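Local coordinates for fiber protein 2 (Fowl adenovirus 1, PDB 2VTW), which probably forms, as a homotrimer, the short spikes at the capsid vertices and attaches the virion to its host-cell receptor through this C-terminal head domain, at residues G140-G145 against G185-G190; N68-T73 against A174-F179; G145-R150 against F169-A174. One frame throughout, in Å; residues are numbered along the deposited sequence.

Contact 1: residues G140-G145 against G185-G190; sequences GSLNTG and GTVAIG
Leu142 lays one methyl, CD2, against the strand 185-190, and this branch makes most of the side-chain contact. CD2 lies 3.6 Å from the carbonyl carbon Thr186 C and 3.7 Å from Val187 CB, so the methyl rests partly on a peptide group and partly on the root of the valine, the two side chains meeting at a slant. Further along the loop, Thr144 approaches at about a right angle to Val187, its OG1 standing 3.9 Å from Val187 CG2. That is van der Waals contact; the hydroxyl donates to Gly145 O at 3.0 Å, within its own loop. At the outer end the backbones draw together as Gly140 and Gly185 form an antiparallel non-hydrogen-bonded pair, with 4.0 Å between Gly140 CA and Gly185 CA. The absence of side chains lets the backbones come this close, and the positive phi of Gly140 and the angles of Gly185 suit glycine.

The loop 140-145 is shaped by an Asx turn: Asn143 OD1 accepts from Gly145 N at 3.0 Å, the donor lying in the carbonyl plane. Leu178 touches both Leu142 and Val187 and extends the apolar patch, while Thr186 points away from the loop and hydrogen-bonds through OG1 to Thr139 OG1. The chemistry is therefore divided: the Asn143 and Thr144 side-chain bonds stay within the loop, and what meets strand 185-190 is apolar packing beside a close glycine pair.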
loop_
_atom_site.group_PDB
_atom_site.type_symbol
_atom_site.label_atom_id
_atom_site.label_comp_id
_atom_site.label_asym_id
_atom_site.label_seq_id
_atom_site.Cartn_x
_atom_site.Cartn_y
_atom_site.Cartn_z
ATOM N N GLY A 140 28.205 -6.294 6.609
ATOM C CA GLY A 140 29.244 -5.487 7.252
ATOM C C GLY A 140 28.781 -4.939 8.586
ATOM O O GLY A 140 27.891 -5.494 9.212
ATOM N N SER A 141 29.391 -3.845 9.017
ATOM C CA SER A 141 29.009 -3.178 10.256
ATOM C C SER A 141 27.916 -2.124 10.076
ATOM O O SER A 141 27.459 -1.554 11.061
ATOM C CB SER A 141 30.237 -2.527 10.915
ATOM O OG SER A 141 30.854 -1.566 10.060
ATOM N N LEU A 142 27.503 -1.849 8.838
ATOM C CA LEU A 142 26.422 -0.861 8.585
ATOM C C LEU A 142 25.119 -1.340 9.214
ATOM O O LEU A 142 24.728 -2.483 9.006
ATOM C CB LEU A 142 26.216 -0.625 7.071
ATOM C CG LEU A 142 25.133 0.373 6.612
ATOM C CD1 LEU A 142 25.351 1.799 7.150
ATOM C CD2 LEU A 142 25.058 0.372 5.095
ATOM N N ASN A 143 24.491 -0.462 10.008
ATOM C CA ASN A 143 23.185 -0.721 10.639
ATOM C C ASN A 143 22.369 0.568 10.696
ATOM O O ASN A 143 22.473 1.367 11.629
ATOM C CB ASN A 143 23.339 -1.335 12.055
ATOM C CG ASN A 143 22.012 -1.872 12.624
ATOM O OD1 ASN A 143 20.918 -1.397 12.290
ATOM N ND2 ASN A 143 22.113 -2.874 13.482
ATOM N N THR A 144 21.541 0.758 9.675
ATOM C CA THR A 144 20.630 1.913 9.587
ATOM C C THR A 144 19.377 1.789 10.466
ATOM O O THR A 144 18.629 2.766 10.639
ATOM C CB THR A 144 20.116 2.077 8.130
ATOM O OG1 THR A 144 19.424 0.886 7.729
ATOM C CG2 THR A 144 21.291 2.345 7.150
ATOM N N GLY A 145 19.138 0.600 11.011
ATOM C CA GLY A 145 17.830 0.296 11.602
ATOM C C GLY A 145 16.759 0.193 10.504
ATOM O O GLY A 145 17.070 -0.019 9.334
ATOM N N GLY A 185 30.032 -1.619 4.684
ATOM C CA GLY A 185 29.114 -2.692 4.366
ATOM C C GLY A 185 28.066 -2.206 3.394
ATOM O O GLY A 185 28.287 -1.241 2.674
ATOM N N THR A 186 26.922 -2.889 3.382
ATOM C CA THR A 186 25.832 -2.622 2.437
ATOM C C THR A 186 24.459 -2.576 3.137
ATOM O O THR A 186 24.278 -3.146 4.218
ATOM C CB THR A 186 25.777 -3.672 1.271
ATOM O OG1 THR A 186 25.187 -4.898 1.720
ATOM C CG2 THR A 186 27.180 -3.936 0.676
ATOM N N VAL A 187 23.523 -1.859 2.500
ATOM C CA VAL A 187 22.120 -1.782 2.915
ATOM C C VAL A 187 21.296 -1.897 1.640
ATOM O O VAL A 187 21.625 -1.285 0.630
ATOM C CB VAL A 187 21.791 -0.487 3.684
ATOM C CG1 VAL A 187 22.103 0.744 2.834
ATOM C CG2 VAL A 187 20.297 -0.488 4.159
ATOM N N ALA A 188 20.298 -2.768 1.666
ATOM C CA ALA A 188 19.439 -3.032 0.533
ATOM C C ALA A 188 17.986 -3.017 1.030
ATOM O O ALA A 188 17.661 -3.586 2.097
ATOM C CB ALA A 188 19.779 -4.353 -0.119
ATOM N N ILE A 189 17.127 -2.351 0.265
ATOM C CA ILE A 189 15.768 -2.045 0.703
ATOM C C ILE A 189 14.821 -2.272 -0.439
ATOM O O ILE A 189 15.138 -1.954 -1.588
ATOM C CB ILE A 189 15.641 -0.590 1.200
ATOM C CG1 ILE A 189 14.208 -0.277 1.659
ATOM C CG2 ILE A 189 16.042 0.368 0.103
ATOM C CD1 ILE A 189 14.081 0.990 2.469
ATOM N N GLY A 190 13.661 -2.837 -0.104
ATOM C CA GLY A 190 12.552 -2.989 -1.036
ATOM C C GLY A 190 11.870 -4.334 -0.927
ATOM O O GLY A 190 12.247 -5.161 -0.089
#

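Contact 2: residues N68-T73 against A174-F179; sequences NARYFT and ASAGLF
Phe72 has its CG between its backbone N and carbonyl carbon (chi1 72°), which lifts the ring toward the loop 174-179, and Leu178 answers with CG anti to N (chi1 -174°), bringing CD2 to 3.7 Å from Phe72 CE2. The two side chains meet at about a right angle. Phe179 also runs across Phe72, with its CZ 4.0 Å from Phe72 CB. The rim of the Phe179 ring receives a backbone oxygen: Ala69 O lies in the ring plane, 3.3 Å from Phe179 CD2, where the slightly positive ring hydrogens would suit it. Leu178 CG lies over one face of the same ring, offset toward its rim.

Ala69 O is also bound by a water, which donates to it at 2.8 Å and accepts from Gly177 N at 2.8 Å and, at greater length, from Phe179 N. One water thus joins the backbone of Gly177 and Phe179 to that of Ala69. Farther out, the aliphatic part of Arg70 lies along the loop backbone, CG being 3.8 Å from Ala176 N, while its NH1 hydrogen-bonds Cys173 O.

Phe29 meets both Phe72 and Phe179 edge-to-face, and Phe72 stacks on Phe171. The arrangement is that of an aromatic cluster at the end of a beta-sheet, where the loop leaving strand 163-173 folds over the start of the neighbouring strand 71-76 in the all-beta fibre head.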
loop_
_atom_site.group_PDB
_atom_site.type_symbol
_atom_site.label_atom_id
_atom_site.label_comp_id
_atom_site.label_asym_id
_atom_site.label_seq_id
_atom_site.Cartn_x
_atom_site.Cartn_y
_atom_site.Cartn_z
ATOM N N ASN A 68 26.284 12.303 10.178
ATOM C CA ASN A 68 25.083 12.015 10.962
ATOM C C ASN A 68 23.763 12.163 10.190
ATOM O O ASN A 68 22.692 12.135 10.800
ATOM C CB ASN A 68 25.027 12.930 12.196
ATOM C CG ASN A 68 26.160 12.662 13.186
ATOM O OD1 ASN A 68 26.927 11.703 13.037
ATOM N ND2 ASN A 68 26.267 13.524 14.208
ATOM N N ALA A 69 23.847 12.335 8.870
ATOM C CA ALA A 69 22.663 12.442 8.018
ATOM C C ALA A 69 21.973 11.072 8.004
ATOM O O ALA A 69 22.641 10.056 7.833
ATOM C CB ALA A 69 23.052 12.877 6.605
ATOM N N ARG A 70 20.657 11.053 8.234
ATOM C CA ARG A 70 19.876 9.809 8.203
ATOM C C ARG A 70 18.964 9.658 6.959
ATOM O O ARG A 70 18.540 8.537 6.637
ATOM C CB ARG A 70 19.063 9.684 9.493
ATOM C CG ARG A 70 19.941 9.442 10.721
ATOM C CD ARG A 70 19.163 9.237 11.998
ATOM N NE ARG A 70 18.420 10.415 12.457
ATOM C CZ ARG A 70 17.088 10.572 12.427
ATOM N NH1 ARG A 70 16.265 9.637 11.937
ATOM N NH2 ARG A 70 16.553 11.695 12.898
ATOM N N TYR A 71 18.671 10.763 6.263
ATOM C CA TYR A 71 17.735 10.735 5.116
ATOM C C TYR A 71 18.465 10.770 3.798
ATOM O O TYR A 71 19.543 11.324 3.701
ATOM C CB TYR A 71 16.761 11.905 5.141
ATOM C CG TYR A 71 15.789 11.964 6.290
ATOM C CD1 TYR A 71 15.898 11.131 7.420
ATOM C CD2 TYR A 71 14.778 12.891 6.278
ATOM C CE1 TYR A 71 14.992 11.230 8.464
ATOM C CE2 TYR A 71 13.901 13.008 7.323
ATOM C CZ TYR A 71 13.997 12.170 8.396
ATOM O OH TYR A 71 13.089 12.311 9.411
ATOM N N PHE A 72 17.876 10.158 2.781
ATOM C CA PHE A 72 18.341 10.346 1.417
ATOM C C PHE A 72 17.211 10.192 0.412
ATOM O O PHE A 72 16.237 9.455 0.661
ATOM C CB PHE A 72 19.526 9.437 1.089
ATOM C CG PHE A 72 19.197 7.979 0.946
ATOM C CD1 PHE A 72 18.763 7.468 -0.262
ATOM C CD2 PHE A 72 19.400 7.101 2.010
ATOM C CE1 PHE A 72 18.486 6.135 -0.411
ATOM C CE2 PHE A 72 19.131 5.751 1.873
ATOM C CZ PHE A 72 18.684 5.262 0.662
ATOM N N THR A 73 17.346 10.878 -0.725
ATOM C CA THR A 73 16.266 10.962 -1.714
ATOM C C THR A 73 16.677 10.322 -3.020
ATOM O O THR A 73 17.816 10.489 -3.491
ATOM C CB THR A 73 15.843 12.422 -1.946
ATOM O OG1 THR A 73 15.427 12.989 -0.703
ATOM C CG2 THR A 73 14.718 12.549 -2.995
ATOM N N ALA A 174 16.432 5.047 10.671
ATOM C CA ALA A 174 16.253 5.220 12.131
ATOM C C ALA A 174 17.568 5.608 12.815
ATOM O O ALA A 174 17.549 6.363 13.801
ATOM C CB ALA A 174 15.667 3.958 12.767
ATOM N N SER A 175 18.684 5.099 12.269
ATOM C CA SER A 175 20.042 5.294 12.815
ATOM C C SER A 175 21.015 5.835 11.786
ATOM O O SER A 175 20.961 5.469 10.607
ATOM C CB SER A 175 20.625 3.961 13.320
ATOM O OG SER A 175 19.892 3.490 14.433
ATOM N N ALA A 176 21.943 6.660 12.262
ATOM C CA ALA A 176 23.040 7.183 11.434
ATOM C C ALA A 176 24.049 6.069 11.107
ATOM O O ALA A 176 24.239 5.136 11.889
ATOM C CB ALA A 176 23.717 8.382 12.138
ATOM N N GLY A 177 24.658 6.130 9.930
ATOM C CA GLY A 177 25.720 5.185 9.611
ATOM C C GLY A 177 26.118 5.078 8.148
ATOM O O GLY A 177 27.302 4.883 7.834
ATOM N N LEU A 178 25.131 5.178 7.256
ATOM C CA LEU A 178 25.370 5.073 5.821
ATOM C C LEU A 178 26.379 6.111 5.318
ATOM O O LEU A 178 27.073 5.851 4.346
ATOM C CB LEU A 178 24.046 5.216 5.051
ATOM C CG LEU A 178 24.035 4.991 3.529
ATOM C CD1 LEU A 178 24.596 3.634 3.124
ATOM C CD2 LEU A 178 22.619 5.170 2.971
ATOM N N PHE A 179 26.444 7.262 5.986
ATOM C CA PHE A 179 27.261 8.402 5.543
ATOM C C PHE A 179 28.450 8.714 6.463
ATOM O O PHE A 179 29.116 9.733 6.300
ATOM C CB PHE A 179 26.340 9.621 5.358
ATOM C CG PHE A 179 25.203 9.340 4.416
ATOM C CD1 PHE A 179 25.468 9.047 3.078
ATOM C CD2 PHE A 179 23.890 9.282 4.874
ATOM C CE1 PHE A 179 24.457 8.744 2.214
ATOM C CE2 PHE A 179 22.865 8.982 4.010
ATOM C CZ PHE A 179 23.144 8.704 2.679
HETATM O O HOH W 1 24.921 8.489 8.483
#

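Contact 3: residues G145-R150 against F169-A174; sequences GSIDVR and FTFQCA
Strands 147-150 and 169-173 run antiparallel, their axes 4.5 Å apart at closest approach and 156° between directions, as the two arms of a beta hairpin. Asp148 with Gln172 and Arg150 with Thr170 are hydrogen-bonded pairs; Ile147 with Cys173 and Val149 with Phe171 are the non-hydrogen-bonded pairs between and beyond them. The shortest of the backbone bonds joins Gln172 N to Asp148 O at 2.7 Å. A further one, Ala174 N to Ser146 O, carries the pairing just past the strand end. Between the N-H...O bonds, Ile147 CA and Val149 CA make CA-H...O contacts with Gln172 O and Thr170 O.

Ile147, Val149, Phe171 and Cys173 share the inner, apolar face. Val149 places CG1 over the centre of the Phe171 ring, 4.2 Å from the centroid and 5° off the normal, a CH-pi contact. With CG1 anti to its backbone N (chi1 -170°), its second methyl, CG2, sits over the rim on the same side, 3.6 Å from Phe171 CD1. Ile147 CG2 meets the ring at its edge and packs on Phe171 CB, while Ile147 CG1 faces Cys173 SG at 3.8 Å. Ile189 of strand 185-197 packs against Ile147 and Phe171, and Val192 against Phe171.

On the other face Gln172 extends its amide between Asp148 and Arg150 and reaches them through water. One water donates to Asp148 OD2 and accepts from Gln172 NE2, both at 3.1 Å; another accepts from NE2 and Arg150 NH2. Asp148 OD1 is taken by Ser133, and Arg150 NH1 by Gly129 O. Arg150 also packs on Tyr134 of the third subunit. One face is thus apolar packing, whereas the charged groups on the other are linked through a glutamine and its waters, close to the trimer interface.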
loop_
_atom_site.group_PDB
_atom_site.type_symbol
_atom_site.label_atom_id
_atom_site.label_comp_id
_atom_site.label_asym_id
_atom_site.label_seq_id
_atom_site.Cartn_x
_atom_site.Cartn_y
_atom_site.Cartn_z
ATOM N N GLY A 145 19.138 0.600 11.011
ATOM C CA GLY A 145 17.830 0.296 11.602
ATOM C C GLY A 145 16.759 0.193 10.504
ATOM O O GLY A 145 17.070 -0.019 9.334
ATOM N N SER A 146 15.493 0.314 10.895
ATOM C CA SER A 146 14.384 0.387 9.930
ATOM C C SER A 146 14.411 1.740 9.195
ATOM O O SER A 146 14.949 2.717 9.688
ATOM C CB SER A 146 13.020 0.178 10.615
ATOM O OG SER A 146 12.816 -1.201 10.888
ATOM N N ILE A 147 13.804 1.755 8.015
ATOM C CA ILE A 147 13.798 2.912 7.119
ATOM C C ILE A 147 12.342 3.140 6.702
ATOM O O ILE A 147 11.710 2.263 6.146
ATOM C CB ILE A 147 14.669 2.655 5.834
ATOM C CG1 ILE A 147 16.146 2.455 6.186
ATOM C CG2 ILE A 147 14.523 3.794 4.854
ATOM C CD1 ILE A 147 17.025 1.999 4.992
ATOM N N ASP A 148 11.807 4.310 7.016
ATOM C CA ASP A 148 10.522 4.721 6.485
ATOM C C ASP A 148 10.794 5.454 5.184
ATOM O O ASP A 148 11.816 6.151 5.068
ATOM C CB ASP A 148 9.839 5.670 7.439
ATOM C CG ASP A 148 9.413 4.994 8.735
ATOM O OD1 ASP A 148 9.099 3.785 8.699
ATOM O OD2 ASP A 148 9.371 5.706 9.753
ATOM N N VAL A 149 9.897 5.291 4.211
ATOM C CA VAL A 149 9.985 6.023 2.954
ATOM C C VAL A 149 8.762 6.930 2.756
ATOM O O VAL A 149 7.616 6.444 2.726
ATOM C CB VAL A 149 10.109 5.048 1.767
ATOM C CG1 VAL A 149 10.460 5.819 0.491
ATOM C CG2 VAL A 149 11.171 3.956 2.062
ATOM N N ARG A 150 9.008 8.237 2.652
ATOM C CA ARG A 150 7.995 9.211 2.223
ATOM C C ARG A 150 7.958 9.303 0.699
ATOM O O ARG A 150 8.988 9.433 0.059
ATOM C CB ARG A 150 8.278 10.575 2.822
ATOM C CG ARG A 150 7.181 11.630 2.553
ATOM C CD ARG A 150 5.979 11.395 3.393
ATOM N NE ARG A 150 6.258 11.584 4.809
ATOM C CZ ARG A 150 5.364 11.471 5.783
ATOM N NH1 ARG A 150 4.118 11.134 5.519
ATOM N NH2 ARG A 150 5.728 11.703 7.040
ATOM N N PHE A 169 11.253 9.904 -3.557
ATOM C CA PHE A 169 11.261 8.894 -2.491
ATOM C C PHE A 169 12.328 9.302 -1.508
ATOM O O PHE A 169 13.499 9.301 -1.865
ATOM C CB PHE A 169 11.643 7.523 -3.024
ATOM C CG PHE A 169 10.609 6.870 -3.892
ATOM C CD1 PHE A 169 9.878 5.800 -3.431
ATOM C CD2 PHE A 169 10.418 7.283 -5.197
ATOM C CE1 PHE A 169 8.949 5.173 -4.228
ATOM C CE2 PHE A 169 9.467 6.654 -6.018
ATOM C CZ PHE A 169 8.731 5.614 -5.541
ATOM N N THR A 170 11.955 9.678 -0.289
ATOM C CA THR A 170 12.955 9.989 0.732
ATOM C C THR A 170 12.992 8.872 1.770
ATOM O O THR A 170 11.988 8.590 2.447
ATOM C CB THR A 170 12.793 11.378 1.363
ATOM O OG1 THR A 170 12.872 12.401 0.351
ATOM C CG2 THR A 170 13.891 11.639 2.391
ATOM N N PHE A 171 14.161 8.241 1.857
ATOM C CA PHE A 171 14.424 7.121 2.757
ATOM C C PHE A 171 14.901 7.673 4.072
ATOM O O PHE A 171 15.911 8.361 4.122
ATOM C CB PHE A 171 15.462 6.195 2.138
ATOM C CG PHE A 171 14.989 5.540 0.869
ATOM C CD1 PHE A 171 14.597 4.219 0.864
ATOM C CD2 PHE A 171 14.927 6.250 -0.326
ATOM C CE1 PHE A 171 14.137 3.604 -0.297
ATOM C CE2 PHE A 171 14.466 5.646 -1.504
ATOM C CZ PHE A 171 14.083 4.332 -1.498
ATOM N N GLN A 172 14.166 7.380 5.139
ATOM C CA GLN A 172 14.420 7.957 6.435
ATOM C C GLN A 172 14.908 6.864 7.398
ATOM O O GLN A 172 14.094 6.111 7.970
ATOM C CB GLN A 172 13.157 8.634 6.940
ATOM C CG GLN A 172 12.496 9.520 5.854
ATOM C CD GLN A 172 11.316 10.315 6.342
ATOM O OE1 GLN A 172 10.958 11.337 5.743
ATOM N NE2 GLN A 172 10.705 9.879 7.446
ATOM N N CYS A 173 16.238 6.776 7.538
ATOM C CA CYS A 173 16.899 5.779 8.408
ATOM C C CYS A 173 16.695 6.087 9.880
ATOM O O CYS A 173 16.787 7.255 10.304
ATOM C CB CYS A 173 18.402 5.728 8.138
ATOM S SG CYS A 173 18.883 5.140 6.517
ATOM N N ALA A 174 16.432 5.047 10.671
ATOM C CA ALA A 174 16.253 5.220 12.131
ATOM C C ALA A 174 17.568 5.608 12.815
ATOM O O ALA A 174 17.549 6.363 13.801
ATOM C CB ALA A 174 15.667 3.958 12.767
HETATM O O HOH W 2 11.229 8.207 9.984
HETATM O O HOH W 3 8.821 13.068 5.457
HETATM O O HOH W 4 8.417 11.635 8.240
#

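All three contacts lie on one side of the chain's centre and reach the same mixed sheet of the head domain. Contacts 2 and 3 are closest, about 9 Å between centres, with contact 1 about 11 Å from contact 2 and 12 Å from contact 3. Along the chain 145-150 and 169-174 fall within the spans bracketed by the other two contacts, whose segments alternate. Contact 3 shares Gly145 with contact 1 and Ala174 with contact 2, so the hairpin feeds directly into both loops. These loops meet where Thr144 O probably accepts from Ser175 N, while Phe72 O pairs with Phe171 N between neighbouring strands. The three together tie the loops at this end of the head to its sheet.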